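Long-range contact in endoglucanase (Cryptopygus antarcticus, PDB 5H4U), which hydrolyses internal beta-1,4-glucosidic bonds of cellulose derivatives, lichenan and barley beta-glucan, releasing mainly short cello-oligosaccharides: residues A[75-86]-A[182-193]. Numbering follows the deposited sequence.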
loop_
_atom_site.group_PDB
_atom_site.type_symbol
_atom_site.label_atom_id
_atom_site.label_comp_id
_atom_site.label_asym_id
_atom_site.label_seq_id
_atom_site.Cartn_x
_atom_site.Cartn_y
_atom_site.Cartn_z
ATOM N N ASN A 75 8.229 -2.080 -7.129
ATOM C CA ASN A 75 8.556 -0.658 -7.042
ATOM C C ASN A 75 7.400 0.151 -7.600
ATOM O O ASN A 75 7.124 1.270 -7.151
ATOM C CB ASN A 75 9.834 -0.363 -7.826
ATOM C CG ASN A 75 11.078 -0.970 -7.193
ATOM O OD1 ASN A 75 11.186 -1.044 -5.982
ATOM N ND2 ASN A 75 12.027 -1.405 -8.023
ATOM N N ASP A 76 6.661 -0.476 -8.504
ATOM C CA ASP A 76 5.515 0.052 -9.207
ATOM C C ASP A 76 4.359 0.389 -8.282
ATOM O O ASP A 76 3.464 1.159 -8.657
ATOM C CB ASP A 76 5.043 -1.093 -10.105
ATOM C CG ASP A 76 4.695 -0.664 -11.454
ATOM O OD1 ASP A 76 4.654 0.555 -11.644
ATOM O OD2 ASP A 76 4.468 -1.544 -12.318
ATOM N N GLN A 77 4.358 -0.158 -7.077
ATOM C CA GLN A 77 3.226 -0.004 -6.189
ATOM C C GLN A 77 3.458 1.043 -5.108
ATOM O O GLN A 77 2.926 0.933 -4.002
ATOM C CB GLN A 77 2.854 -1.387 -5.655
ATOM C CG GLN A 77 1.954 -2.084 -6.702
ATOM C CD GLN A 77 1.820 -3.582 -6.528
ATOM O OE1 GLN A 77 1.839 -4.100 -5.415
ATOM N NE2 GLN A 77 1.679 -4.293 -7.645
ATOM N N GLN A 78 4.216 2.071 -5.424
ATOM C CA GLN A 78 4.459 3.252 -4.622
ATOM C C GLN A 78 3.373 4.298 -4.842
ATOM O O GLN A 78 2.756 4.347 -5.909
ATOM C CB GLN A 78 5.784 3.878 -4.982
ATOM C CG GLN A 78 6.964 3.199 -4.439
ATOM C CD GLN A 78 8.182 3.974 -4.818
ATOM O OE1 GLN A 78 8.579 4.009 -5.971
ATOM N NE2 GLN A 78 8.740 4.662 -3.859
ATOM N N PRO A 79 3.178 5.167 -3.852
ATOM C CA PRO A 79 2.190 6.234 -3.999
ATOM C C PRO A 79 2.683 7.294 -4.962
ATOM O O PRO A 79 3.886 7.543 -5.097
ATOM C CB PRO A 79 2.057 6.803 -2.581
ATOM C CG PRO A 79 3.351 6.485 -1.912
ATOM C CD PRO A 79 3.834 5.188 -2.530
ATOM N N PHE A 80 1.725 7.934 -5.624
ATOM C CA PHE A 80 2.035 8.961 -6.599
ATOM C C PHE A 80 0.868 9.926 -6.684
ATOM O O PHE A 80 -0.062 9.886 -5.876
ATOM C CB PHE A 80 2.370 8.330 -7.949
ATOM C CG PHE A 80 1.266 7.504 -8.531
ATOM C CD1 PHE A 80 1.096 6.184 -8.148
ATOM C CD2 PHE A 80 0.453 8.016 -9.522
ATOM C CE1 PHE A 80 0.102 5.402 -8.699
ATOM C CE2 PHE A 80 -0.538 7.238 -10.090
ATOM C CZ PHE A 80 -0.712 5.929 -9.677
ATOM N N THR A 81 0.934 10.803 -7.674
ATOM C CA THR A 81 -0.087 11.796 -7.944
ATOM C C THR A 81 -0.422 11.814 -9.424
ATOM O O THR A 81 0.432 11.548 -10.272
ATOM C CB THR A 81 0.387 13.189 -7.608
ATOM O OG1 THR A 81 1.520 13.472 -8.442
ATOM C CG2 THR A 81 0.789 13.284 -6.165
ATOM N N GLN A 82 -1.663 12.185 -9.715
ATOM C CA GLN A 82 -2.077 12.587 -11.051
ATOM C C GLN A 82 -2.858 13.886 -10.887
ATOM O O GLN A 82 -3.901 13.912 -10.221
ATOM C CB GLN A 82 -2.905 11.493 -11.730
ATOM C CG GLN A 82 -3.385 11.873 -13.101
ATOM C CD GLN A 82 -3.414 10.707 -14.062
ATOM O OE1 GLN A 82 -2.426 10.449 -14.761
ATOM N NE2 GLN A 82 -4.561 10.007 -14.135
ATOM N N GLY A 83 -2.360 14.963 -11.492
ATOM C CA GLY A 83 -2.883 16.273 -11.139
ATOM C C GLY A 83 -2.725 16.491 -9.644
ATOM O O GLY A 83 -1.673 16.203 -9.062
ATOM N N ASN A 84 -3.783 16.946 -8.981
ATOM C CA ASN A 84 -3.717 17.133 -7.539
ATOM C C ASN A 84 -4.215 15.920 -6.767
ATOM O O ASN A 84 -4.289 15.974 -5.540
ATOM C CB ASN A 84 -4.569 18.320 -7.102
ATOM C CG ASN A 84 -4.368 19.511 -7.950
ATOM O OD1 ASN A 84 -5.287 19.951 -8.656
ATOM N ND2 ASN A 84 -3.175 20.076 -7.882
ATOM N N VAL A 85 -4.527 14.822 -7.440
ATOM C CA VAL A 85 -5.138 13.681 -6.782
ATOM C C VAL A 85 -4.050 12.694 -6.416
ATOM O O VAL A 85 -3.165 12.404 -7.232
ATOM C CB VAL A 85 -6.195 13.016 -7.675
ATOM C CG1 VAL A 85 -6.949 11.957 -6.888
ATOM C CG2 VAL A 85 -7.145 14.067 -8.201
ATOM N N GLY A 86 -4.109 12.189 -5.183
ATOM C CA GLY A 86 -3.218 11.131 -4.786
ATOM C C GLY A 86 -3.679 9.779 -5.298
ATOM O O GLY A 86 -4.866 9.543 -5.546
ATOM N N SER A 182 15.147 3.237 -5.806
ATOM C CA SER A 182 13.902 2.796 -6.442
ATOM C C SER A 182 12.652 3.146 -5.661
ATOM O O SER A 182 11.561 3.065 -6.229
ATOM C CB SER A 182 13.886 1.276 -6.616
ATOM O OG SER A 182 14.564 0.852 -7.783
ATOM N N LEU A 183 12.771 3.484 -4.378
ATOM C CA LEU A 183 11.612 3.811 -3.550
ATOM C C LEU A 183 11.576 5.281 -3.172
ATOM O O LEU A 183 10.629 5.729 -2.505
ATOM C CB LEU A 183 11.578 2.952 -2.281
ATOM C CG LEU A 183 11.518 1.445 -2.499
ATOM C CD1 LEU A 183 11.666 0.776 -1.174
ATOM C CD2 LEU A 183 10.214 1.008 -3.164
ATOM N N ARG A 184 12.576 6.047 -3.597
ATOM C CA ARG A 184 12.723 7.393 -3.086
ATOM C C ARG A 184 11.587 8.292 -3.554
ATOM O O ARG A 184 11.290 9.296 -2.893
ATOM C CB ARG A 184 14.091 7.929 -3.474
ATOM C CG ARG A 184 15.155 7.594 -2.419
ATOM C CD ARG A 184 16.525 7.683 -3.041
ATOM N NE ARG A 184 17.509 6.799 -2.425
ATOM C CZ ARG A 184 18.824 6.975 -2.541
ATOM N NH1 ARG A 184 19.301 8.000 -3.248
ATOM N NH2 ARG A 184 19.661 6.135 -1.961
ATOM N N ALA A 185 11.009 8.027 -4.727
ATOM C CA ALA A 185 9.829 8.788 -5.111
ATOM C C ALA A 185 8.749 8.650 -4.046
ATOM O O ALA A 185 8.282 9.649 -3.482
ATOM C CB ALA A 185 9.303 8.345 -6.484
ATOM N N GLY A 186 8.388 7.411 -3.714
ATOM C CA GLY A 186 7.296 7.204 -2.779
ATOM C C GLY A 186 7.592 7.836 -1.444
ATOM O O GLY A 186 6.781 8.592 -0.900
ATOM N N CYS A 187 8.800 7.589 -0.941
ATOM C CA CYS A 187 9.265 8.227 0.279
ATOM C C CYS A 187 8.993 9.718 0.224
ATOM O O CYS A 187 8.294 10.262 1.085
ATOM C CB CYS A 187 10.755 7.941 0.452
ATOM S SG CYS A 187 11.423 8.396 2.002
ATOM N N ASN A 188 9.450 10.376 -0.848
ATOM C CA ASN A 188 9.316 11.829 -0.934
ATOM C C ASN A 188 7.859 12.263 -0.985
ATOM O O ASN A 188 7.485 13.291 -0.398
ATOM C CB ASN A 188 10.114 12.355 -2.127
ATOM C CG ASN A 188 11.597 12.516 -1.790
ATOM O OD1 ASN A 188 11.951 13.086 -0.750
ATOM N ND2 ASN A 188 12.458 11.931 -2.605
ATOM N N TRP A 189 7.023 11.490 -1.677
ATOM C CA TRP A 189 5.594 11.774 -1.721
ATOM C C TRP A 189 5.013 11.964 -0.322
ATOM O O TRP A 189 4.138 12.811 -0.112
ATOM C CB TRP A 189 4.917 10.631 -2.455
ATOM C CG TRP A 189 3.458 10.705 -2.662
ATOM C CD1 TRP A 189 2.807 11.147 -3.772
ATOM C CD2 TRP A 189 2.450 10.228 -1.757
ATOM N NE1 TRP A 189 1.453 11.001 -3.598
ATOM C CE2 TRP A 189 1.211 10.438 -2.371
ATOM C CE3 TRP A 189 2.485 9.663 -0.479
ATOM C CZ2 TRP A 189 0.014 10.104 -1.753
ATOM C CZ3 TRP A 189 1.305 9.336 0.128
ATOM C CH2 TRP A 189 0.082 9.560 -0.502
ATOM N N ARG A 190 5.525 11.222 0.657
ATOM C CA ARG A 190 4.991 11.323 2.006
ATOM C C ARG A 190 5.213 12.714 2.614
ATOM O O ARG A 190 4.399 13.178 3.429
ATOM C CB ARG A 190 5.620 10.238 2.874
ATOM C CG ARG A 190 5.265 10.318 4.326
ATOM C CD ARG A 190 6.262 9.560 5.142
ATOM N NE ARG A 190 6.172 9.926 6.545
ATOM C CZ ARG A 190 6.978 9.464 7.489
ATOM N NH1 ARG A 190 7.937 8.597 7.199
ATOM N NH2 ARG A 190 6.822 9.884 8.723
ATOM N N PHE A 191 6.296 13.392 2.231
ATOM C CA PHE A 191 6.597 14.703 2.771
ATOM C C PHE A 191 6.173 15.846 1.871
ATOM O O PHE A 191 6.192 16.998 2.322
ATOM C CB PHE A 191 8.092 14.823 3.061
ATOM C CG PHE A 191 8.568 13.865 4.081
ATOM C CD1 PHE A 191 8.321 14.121 5.413
ATOM C CD2 PHE A 191 9.232 12.709 3.727
ATOM C CE1 PHE A 191 8.731 13.258 6.381
ATOM C CE2 PHE A 191 9.646 11.834 4.704
ATOM C CZ PHE A 191 9.394 12.112 6.034
ATOM N N GLY A 192 5.768 15.566 0.634
ATOM C CA GLY A 192 5.342 16.643 -0.236
ATOM C C GLY A 192 3.837 16.741 -0.347
ATOM O O GLY A 192 3.210 17.527 0.369
ATOM N N TRP A 193 3.233 15.873 -1.159
ATOM C CA TRP A 193 1.786 15.911 -1.332
ATOM C C TRP A 193 1.073 15.477 -0.063
ATOM O O TRP A 193 0.033 16.039 0.302
ATOM C CB TRP A 193 1.396 15.000 -2.492
ATOM C CG TRP A 193 -0.075 14.960 -2.861
ATOM C CD1 TRP A 193 -0.658 15.578 -3.929
ATOM C CD2 TRP A 193 -1.130 14.237 -2.202
ATOM N NE1 TRP A 193 -1.997 15.296 -3.975
ATOM C CE2 TRP A 193 -2.319 14.485 -2.922
ATOM C CE3 TRP A 193 -1.188 13.421 -1.068
ATOM C CZ2 TRP A 193 -3.549 13.950 -2.550
ATOM C CZ3 TRP A 193 -2.404 12.903 -0.691
ATOM C CH2 TRP A 193 -3.574 13.163 -1.437
#
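Pro79 turns its CB-CG edge to one face of the Trp189 indole, with CB over the middle of the six-membered ring, 3.5 Å from its centroid and 11° off the normal. This CH-pi contact belongs to the closely packed part of the interface, which also takes in Gln78, Gly186 and Trp193, and illustrates how a tryptophan can join a helix to a strand through its face and its ring nitrogen at once. With CG anti to the backbone N (chi1 -178°), the Trp189 ring reaches across to Phe80, where NE1 gives a weak, bent hydrogen bond to Phe80 O (3.0 Å). One turn earlier, the lack of a side chain at Gly186 lets the helix approach closely, its CA 4.0 Å from Pro79 CD, and the extended Gln78 side chain is directed at the first turn, between Leu183 and Gly186.

Trp193 repeats the scheme beside the hairpin. Gly86 CA sits over one face of its six-membered ring, while NE1 donates to Asn84 O at 2.9 Å; the acceptor lies in the indole plane, but the donor stands well above the carbonyl plane. Thr81 CG2 bridges the two indoles, 3.5 Å from both Trp189 NE1 and Trp193 CD1.

Packing is slacker at solvent-facing Ala185, which barely touches Gln78, and at Asn75 and Ser182, where Asn75 ND2 merely brushes Ser182 OG, being hydrogen-bonded instead to Asn55 and Asn53.

The contact thus sets helix 184-191 against the segment leading into the 80-82/85-94 hairpin of the family 45 double-psi beta-barrel, with Trp189 and, just past the helix, Trp193 reaching the hairpin itself. Met121 of strand 120-128 touches both indoles, Trp156 of helix 152-156 meets Leu183, and helix 211-217 packs on Phe80.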